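Local coordinates for protein mannitol dehydrogenase (Pseudomonas fluorescens, PDB 1LJ8) that probably catalyses the NAD-dependent interconversion of mannitol and fructose, as a mannitol 2-dehydrogenase of the long-chain dehydrogenase type, at residues 171-176 with 182-187; 411-416 with 424-429. One frame throughout, in Å; residues are numbered along the deposited sequence.

Contact 1 (171-176 with 182-187); sequences AALTQR and PAFTVM
Arg176 and Phe184 meet in the Rossmann domain, where helix 165-178 leads into strand 185-188, which lies parallel to strand 126-129; the arginine shows how one long side chain can serve two chemistries along its length. It leaves the helix from a CB directed at the opposing segment. Its CD comes 3.7 Å from Phe184 CD2, obliquely to the ring. A bend at chi3 (83°) next turns the guanidinium away from the line of the methylenes and onto a backbone carbonyl. NE lies 2.7 Å from Pro182 O, with an N-H...O angle of 155°, and NH2 lies 3.0 Å from the same Pro182 O. The grip is thus side-on, two nitrogens sharing one acceptor that sits in the guanidinium plane. The phenyl ring presents its edge, at Phe184 CD2, to a guanidinium face, 3.6 Å from Arg176 NH1 and with the planes 71° apart; this nitrogen also bonds Leu119 O, at the C-terminal end of helix 112-119.

Over one face of the Phe184 ring sits Leu173, whose CD2 is 3.8 Å from the ring centroid in a CH-pi contact. Ala172 CB meets the edge at Phe184 CE2, 4.0 Å off, while Trp217 of helix 212-221 packs on both Leu173 and Ala183. An alanine in place of Arg176 would probably leave Pro182 O without its two donors and open a gap beside the phenyl ring. Buried charge is therefore spent on main-chain carbonyls, while aliphatic and aromatic carbon fills the space between helix and strand.

Contact 2 (411-416 with 424-429); sequences ALYLKG and YTIPDP
Tyr413 and Tyr424 lie with their rings nearly parallel, the planes 24° apart, yet slid so far along each other that they barely overlap. Their centroids are 5.2 Å apart, and the closest carbons, Tyr413 CE1 and Tyr424 CE1, meet at 3.6 Å near the ring rims. The offset carries the Tyr424 hydroxyl past the other ring to the main chain, where OH donates to Tyr413 O over 2.6 Å, in the carbonyl plane and on a lone pair. That oxygen also accepts from Gly416 N, so two donors hold it.

With chi1 at 50°, Tyr424 CG stands between its own backbone N and carbonyl carbon, which lays the ring over the turn at Gly416. There Gly416 CA rests on one ring face, 3.8 Å from the centroid. At the other end of the residue, Tyr424 N bonds Gly416 O at 3.0 Å. Gly416 has positive phi (81°), and a side chain at this position would be jammed against the preceding carbonyl oxygen and would press on Tyr424 O.

Ile426 and Tyr413 run past one another in opposite directions, the ring's CE2 lying 4.1 Å from Ile426 CD1. Leu414 crosses Ile426 at about a right angle, its CD2 3.8 Å from Ile426 CG2. Farther along, the Tyr413 hydroxyl reaches Pro427 CD. Phe311 meets Tyr424 edge-to-face from outside the pair.

A type I turn, Tyr413 to Gly416, leads out of helix 401-413 in the helical C-terminal domain, with the positive-phi Gly416 the first residue to leave helical angles; the chain then returns to lay 424-429 against it. Pro427 is the centre of an inverse gamma turn, and its side chain is about 10 Å from the bound NAD.

Followed from the N terminus, the chain reaches contact 1 first: five residues, the first two still helical, separate 171-176 from 182-187, which comes back against helix 165-178 as it enters strand 185-188, an outermost strand of the seven-stranded sheet in the Rossmann domain. Contact 2 comes much later, in the C-terminal domain, where seven residues without helix or strand separate 411-416, at the end of helix 401-413, from 424-429, in the same connection to helix 431-437. The two are in series, neither nesting nor crossing. They lie on opposite sides of the chain's centre, the nearest atoms of contact 1 and contact 2 about 20 Å apart. Each is a local closure within its own domain.

Contact 1 (171-176 with 182-187)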
loop_
_atom_site.group_PDB
_atom_site.type_symbol
_atom_site.label_atom_id
_atom_site.label_comp_id
_atom_site.label_asym_id
_atom_site.label_seq_id
_atom_site.Cartn_x
_atom_site.Cartn_y
_atom_site.Cartn_z
ATOM N N ALA A 171 -20.052 -1.551 -13.235
ATOM C CA ALA A 171 -20.459 -1.789 -14.619
ATOM C C ALA A 171 -20.150 -3.234 -15.033
ATOM O O ALA A 171 -20.911 -3.855 -15.795
ATOM C CB ALA A 171 -19.763 -0.777 -15.588
ATOM N N ALA A 172 -19.029 -3.797 -14.566
ATOM C CA ALA A 172 -18.691 -5.160 -14.923
ATOM C C ALA A 172 -19.680 -6.149 -14.300
ATOM O O ALA A 172 -20.068 -7.121 -14.955
ATOM C CB ALA A 172 -17.254 -5.536 -14.448
ATOM N N LEU A 173 -20.052 -5.911 -13.042
ATOM C CA LEU A 173 -20.963 -6.855 -12.382
ATOM C C LEU A 173 -22.328 -6.821 -13.054
ATOM O O LEU A 173 -22.944 -7.859 -13.226
ATOM C CB LEU A 173 -21.071 -6.540 -10.893
ATOM C CG LEU A 173 -19.762 -6.899 -10.116
ATOM C CD1 LEU A 173 -19.846 -6.337 -8.700
ATOM C CD2 LEU A 173 -19.572 -8.421 -10.031
ATOM N N THR A 174 -22.777 -5.637 -13.443
ATOM C CA THR A 174 -24.067 -5.523 -14.135
ATOM C C THR A 174 -24.051 -6.326 -15.442
ATOM O O THR A 174 -24.992 -7.092 -15.740
ATOM C CB THR A 174 -24.371 -4.052 -14.411
ATOM O OG1 THR A 174 -24.521 -3.377 -13.153
ATOM C CG2 THR A 174 -25.660 -3.907 -15.249
ATOM N N GLN A 175 -22.973 -6.175 -16.212
ATOM C CA GLN A 175 -22.810 -6.906 -17.479
ATOM C C GLN A 175 -22.746 -8.422 -17.239
ATOM O O GLN A 175 -23.368 -9.205 -17.996
ATOM C CB GLN A 175 -21.540 -6.414 -18.196
ATOM C CG GLN A 175 -21.356 -6.956 -19.628
ATOM C CD GLN A 175 -20.311 -6.173 -20.398
ATOM O OE1 GLN A 175 -20.434 -4.954 -20.556
ATOM N NE2 GLN A 175 -19.283 -6.861 -20.902
ATOM N N ARG A 176 -21.995 -8.861 -16.218
ATOM C CA ARG A 176 -21.939 -10.291 -15.917
ATOM C C ARG A 176 -23.343 -10.830 -15.605
ATOM O O ARG A 176 -23.744 -11.888 -16.129
ATOM C CB ARG A 176 -20.995 -10.616 -14.723
ATOM C CG ARG A 176 -19.514 -10.328 -15.042
ATOM C CD ARG A 176 -18.634 -10.430 -13.774
ATOM N NE ARG A 176 -18.244 -11.811 -13.456
ATOM C CZ ARG A 176 -17.102 -12.384 -13.820
ATOM N NH1 ARG A 176 -16.187 -11.711 -14.514
ATOM N NH2 ARG A 176 -16.889 -13.658 -13.542
ATOM N N PRO A 182 -21.444 -15.601 -13.196
ATOM C CA PRO A 182 -21.339 -15.358 -11.747
ATOM C C PRO A 182 -20.391 -14.221 -11.385
ATOM O O PRO A 182 -19.491 -13.871 -12.154
ATOM C CB PRO A 182 -20.856 -16.683 -11.168
ATOM C CG PRO A 182 -20.291 -17.418 -12.288
ATOM C CD PRO A 182 -20.953 -16.932 -13.568
ATOM N N ALA A 183 -20.604 -13.672 -10.204
ATOM C CA ALA A 183 -19.773 -12.589 -9.694
ATOM C C ALA A 183 -18.326 -13.046 -9.510
ATOM O O ALA A 183 -18.031 -14.246 -9.453
ATOM C CB ALA A 183 -20.311 -12.138 -8.326
ATOM N N PHE A 184 -17.424 -12.075 -9.438
ATOM C CA PHE A 184 -16.020 -12.361 -9.102
ATOM C C PHE A 184 -15.843 -11.949 -7.614
ATOM O O PHE A 184 -16.718 -11.329 -7.035
ATOM C CB PHE A 184 -15.059 -11.534 -9.970
ATOM C CG PHE A 184 -15.505 -10.108 -10.210
ATOM C CD1 PHE A 184 -15.538 -9.167 -9.171
ATOM C CD2 PHE A 184 -15.826 -9.699 -11.513
ATOM C CE1 PHE A 184 -15.870 -7.837 -9.412
ATOM C CE2 PHE A 184 -16.166 -8.372 -11.771
ATOM C CZ PHE A 184 -16.182 -7.447 -10.722
ATOM N N THR A 185 -14.742 -12.357 -6.988
ATOM C CA THR A 185 -14.406 -11.942 -5.632
ATOM C C THR A 185 -13.616 -10.637 -5.821
ATOM O O THR A 185 -12.894 -10.478 -6.825
ATOM C CB THR A 185 -13.435 -12.971 -4.972
ATOM O OG1 THR A 185 -14.096 -14.233 -4.829
ATOM C CG2 THR A 185 -12.955 -12.487 -3.604
ATOM N N VAL A 186 -13.768 -9.695 -4.908
ATOM C CA VAL A 186 -12.968 -8.460 -4.940
ATOM C C VAL A 186 -11.979 -8.626 -3.778
ATOM O O VAL A 186 -12.364 -8.726 -2.600
ATOM C CB VAL A 186 -13.783 -7.191 -4.750
ATOM C CG1 VAL A 186 -12.837 -5.957 -4.930
ATOM C CG2 VAL A 186 -14.841 -7.097 -5.851
HETATM N N MSE A 187 -10.701 -8.662 -4.147
HETATM C CA MSE A 187 -9.613 -8.949 -3.210
HETATM C C MSE A 187 -8.683 -7.773 -2.977
HETATM O O MSE A 187 -7.751 -7.562 -3.746
HETATM C CB MSE A 187 -8.841 -10.175 -3.784
HETATM C CG MSE A 187 -7.858 -10.822 -2.807
HETATM SE SE MSE A 187 -6.855 -12.291 -3.608
HETATM C CE MSE A 187 -5.595 -11.322 -4.765
#

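Contact 2 (411-416 with 424-429)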
loop_
_atom_site.group_PDB
_atom_site.type_symbol
_atom_site.label_atom_id
_atom_site.label_comp_id
_atom_site.label_asym_id
_atom_site.label_seq_id
_atom_site.Cartn_x
_atom_site.Cartn_y
_atom_site.Cartn_z
ATOM N N ALA A 411 3.856 18.122 9.703
ATOM C CA ALA A 411 3.521 19.527 9.514
ATOM C C ALA A 411 4.733 20.338 9.064
ATOM O O ALA A 411 4.643 21.155 8.114
ATOM C CB ALA A 411 2.918 20.156 10.828
ATOM N N LEU A 412 5.858 20.109 9.720
ATOM C CA LEU A 412 7.072 20.873 9.381
ATOM C C LEU A 412 7.600 20.401 8.031
ATOM O O LEU A 412 8.017 21.206 7.211
ATOM C CB LEU A 412 8.144 20.707 10.461
ATOM C CG LEU A 412 9.420 21.578 10.258
ATOM C CD1 LEU A 412 9.063 23.060 10.157
ATOM C CD2 LEU A 412 10.371 21.388 11.389
ATOM N N TYR A 413 7.524 19.100 7.801
ATOM C CA TYR A 413 7.970 18.491 6.538
ATOM C C TYR A 413 7.210 19.104 5.344
ATOM O O TYR A 413 7.787 19.290 4.256
ATOM C CB TYR A 413 7.717 16.988 6.633
ATOM C CG TYR A 413 7.527 16.310 5.301
ATOM C CD1 TYR A 413 8.616 15.751 4.623
ATOM C CD2 TYR A 413 6.250 16.180 4.738
ATOM C CE1 TYR A 413 8.436 15.077 3.428
ATOM C CE2 TYR A 413 6.056 15.482 3.511
ATOM C CZ TYR A 413 7.154 14.943 2.881
ATOM O OH TYR A 413 7.003 14.248 1.683
ATOM N N LEU A 414 5.925 19.418 5.529
ATOM C CA LEU A 414 5.121 20.005 4.439
ATOM C C LEU A 414 5.641 21.368 3.947
ATOM O O LEU A 414 5.235 21.848 2.876
ATOM C CB LEU A 414 3.664 20.163 4.863
ATOM C CG LEU A 414 2.926 18.816 4.959
ATOM C CD1 LEU A 414 1.590 18.978 5.710
ATOM C CD2 LEU A 414 2.695 18.247 3.539
ATOM N N LYS A 415 6.513 22.013 4.717
ATOM C CA LYS A 415 7.029 23.301 4.250
ATOM C C LYS A 415 8.036 23.100 3.110
ATOM O O LYS A 415 8.421 24.072 2.440
ATOM C CB LYS A 415 7.630 24.104 5.419
ATOM C CG LYS A 415 6.549 24.548 6.423
ATOM C CD LYS A 415 7.111 25.387 7.592
ATOM C CE LYS A 415 6.953 26.881 7.360
ATOM N NZ LYS A 415 5.525 27.310 7.528
ATOM N N GLY A 416 8.476 21.856 2.893
ATOM C CA GLY A 416 9.343 21.587 1.734
ATOM C C GLY A 416 10.846 21.860 1.754
ATOM O O GLY A 416 11.444 21.981 0.665
ATOM N N TYR A 424 12.308 20.067 -1.490
ATOM C CA TYR A 424 11.606 18.984 -2.154
ATOM C C TYR A 424 10.154 19.310 -2.406
ATOM O O TYR A 424 9.553 20.213 -1.772
ATOM C CB TYR A 424 11.731 17.713 -1.317
ATOM C CG TYR A 424 11.379 17.944 0.133
ATOM C CD1 TYR A 424 10.060 17.826 0.570
ATOM C CD2 TYR A 424 12.357 18.312 1.055
ATOM C CE1 TYR A 424 9.721 18.071 1.902
ATOM C CE2 TYR A 424 12.033 18.572 2.398
ATOM C CZ TYR A 424 10.698 18.443 2.803
ATOM O OH TYR A 424 10.366 18.702 4.131
ATOM N N THR A 425 9.597 18.581 -3.366
ATOM C CA THR A 425 8.212 18.703 -3.710
ATOM C C THR A 425 7.559 17.683 -2.751
ATOM O O THR A 425 8.252 16.805 -2.234
ATOM C CB THR A 425 7.965 18.259 -5.150
ATOM O OG1 THR A 425 8.516 16.949 -5.328
ATOM C CG2 THR A 425 8.667 19.228 -6.135
ATOM N N ILE A 426 6.267 17.827 -2.536
ATOM C CA ILE A 426 5.511 16.915 -1.636
ATOM C C ILE A 426 4.755 15.871 -2.458
ATOM O O ILE A 426 3.813 16.191 -3.166
ATOM C CB ILE A 426 4.450 17.662 -0.820
ATOM C CG1 ILE A 426 5.047 18.909 -0.132
ATOM C CG2 ILE A 426 3.836 16.695 0.224
ATOM C CD1 ILE A 426 6.139 18.602 0.834
ATOM N N PRO A 427 5.117 14.594 -2.325
ATOM C CA PRO A 427 4.399 13.587 -3.115
ATOM C C PRO A 427 3.087 13.164 -2.419
ATOM O O PRO A 427 3.016 12.128 -1.784
ATOM C CB PRO A 427 5.429 12.471 -3.230
ATOM C CG PRO A 427 6.166 12.540 -1.928
ATOM C CD PRO A 427 6.299 14.028 -1.658
ATOM N N ASP A 428 2.054 13.972 -2.565
ATOM C CA ASP A 428 0.772 13.716 -1.920
ATOM C C ASP A 428 -0.298 14.158 -2.892
ATOM O O ASP A 428 -0.165 15.212 -3.516
ATOM C CB ASP A 428 0.697 14.552 -0.636
ATOM C CG ASP A 428 -0.478 14.180 0.267
ATOM O OD1 ASP A 428 -0.171 13.767 1.423
ATOM O OD2 ASP A 428 -1.682 14.313 -0.150
ATOM N N PRO A 429 -1.363 13.365 -3.042
ATOM C CA PRO A 429 -2.428 13.756 -3.975
ATOM C C PRO A 429 -3.103 15.058 -3.555
ATOM O O PRO A 429 -3.730 15.726 -4.363
ATOM C CB PRO A 429 -3.355 12.540 -3.968
ATOM C CG PRO A 429 -3.150 11.930 -2.579
ATOM C CD PRO A 429 -1.641 12.059 -2.413
#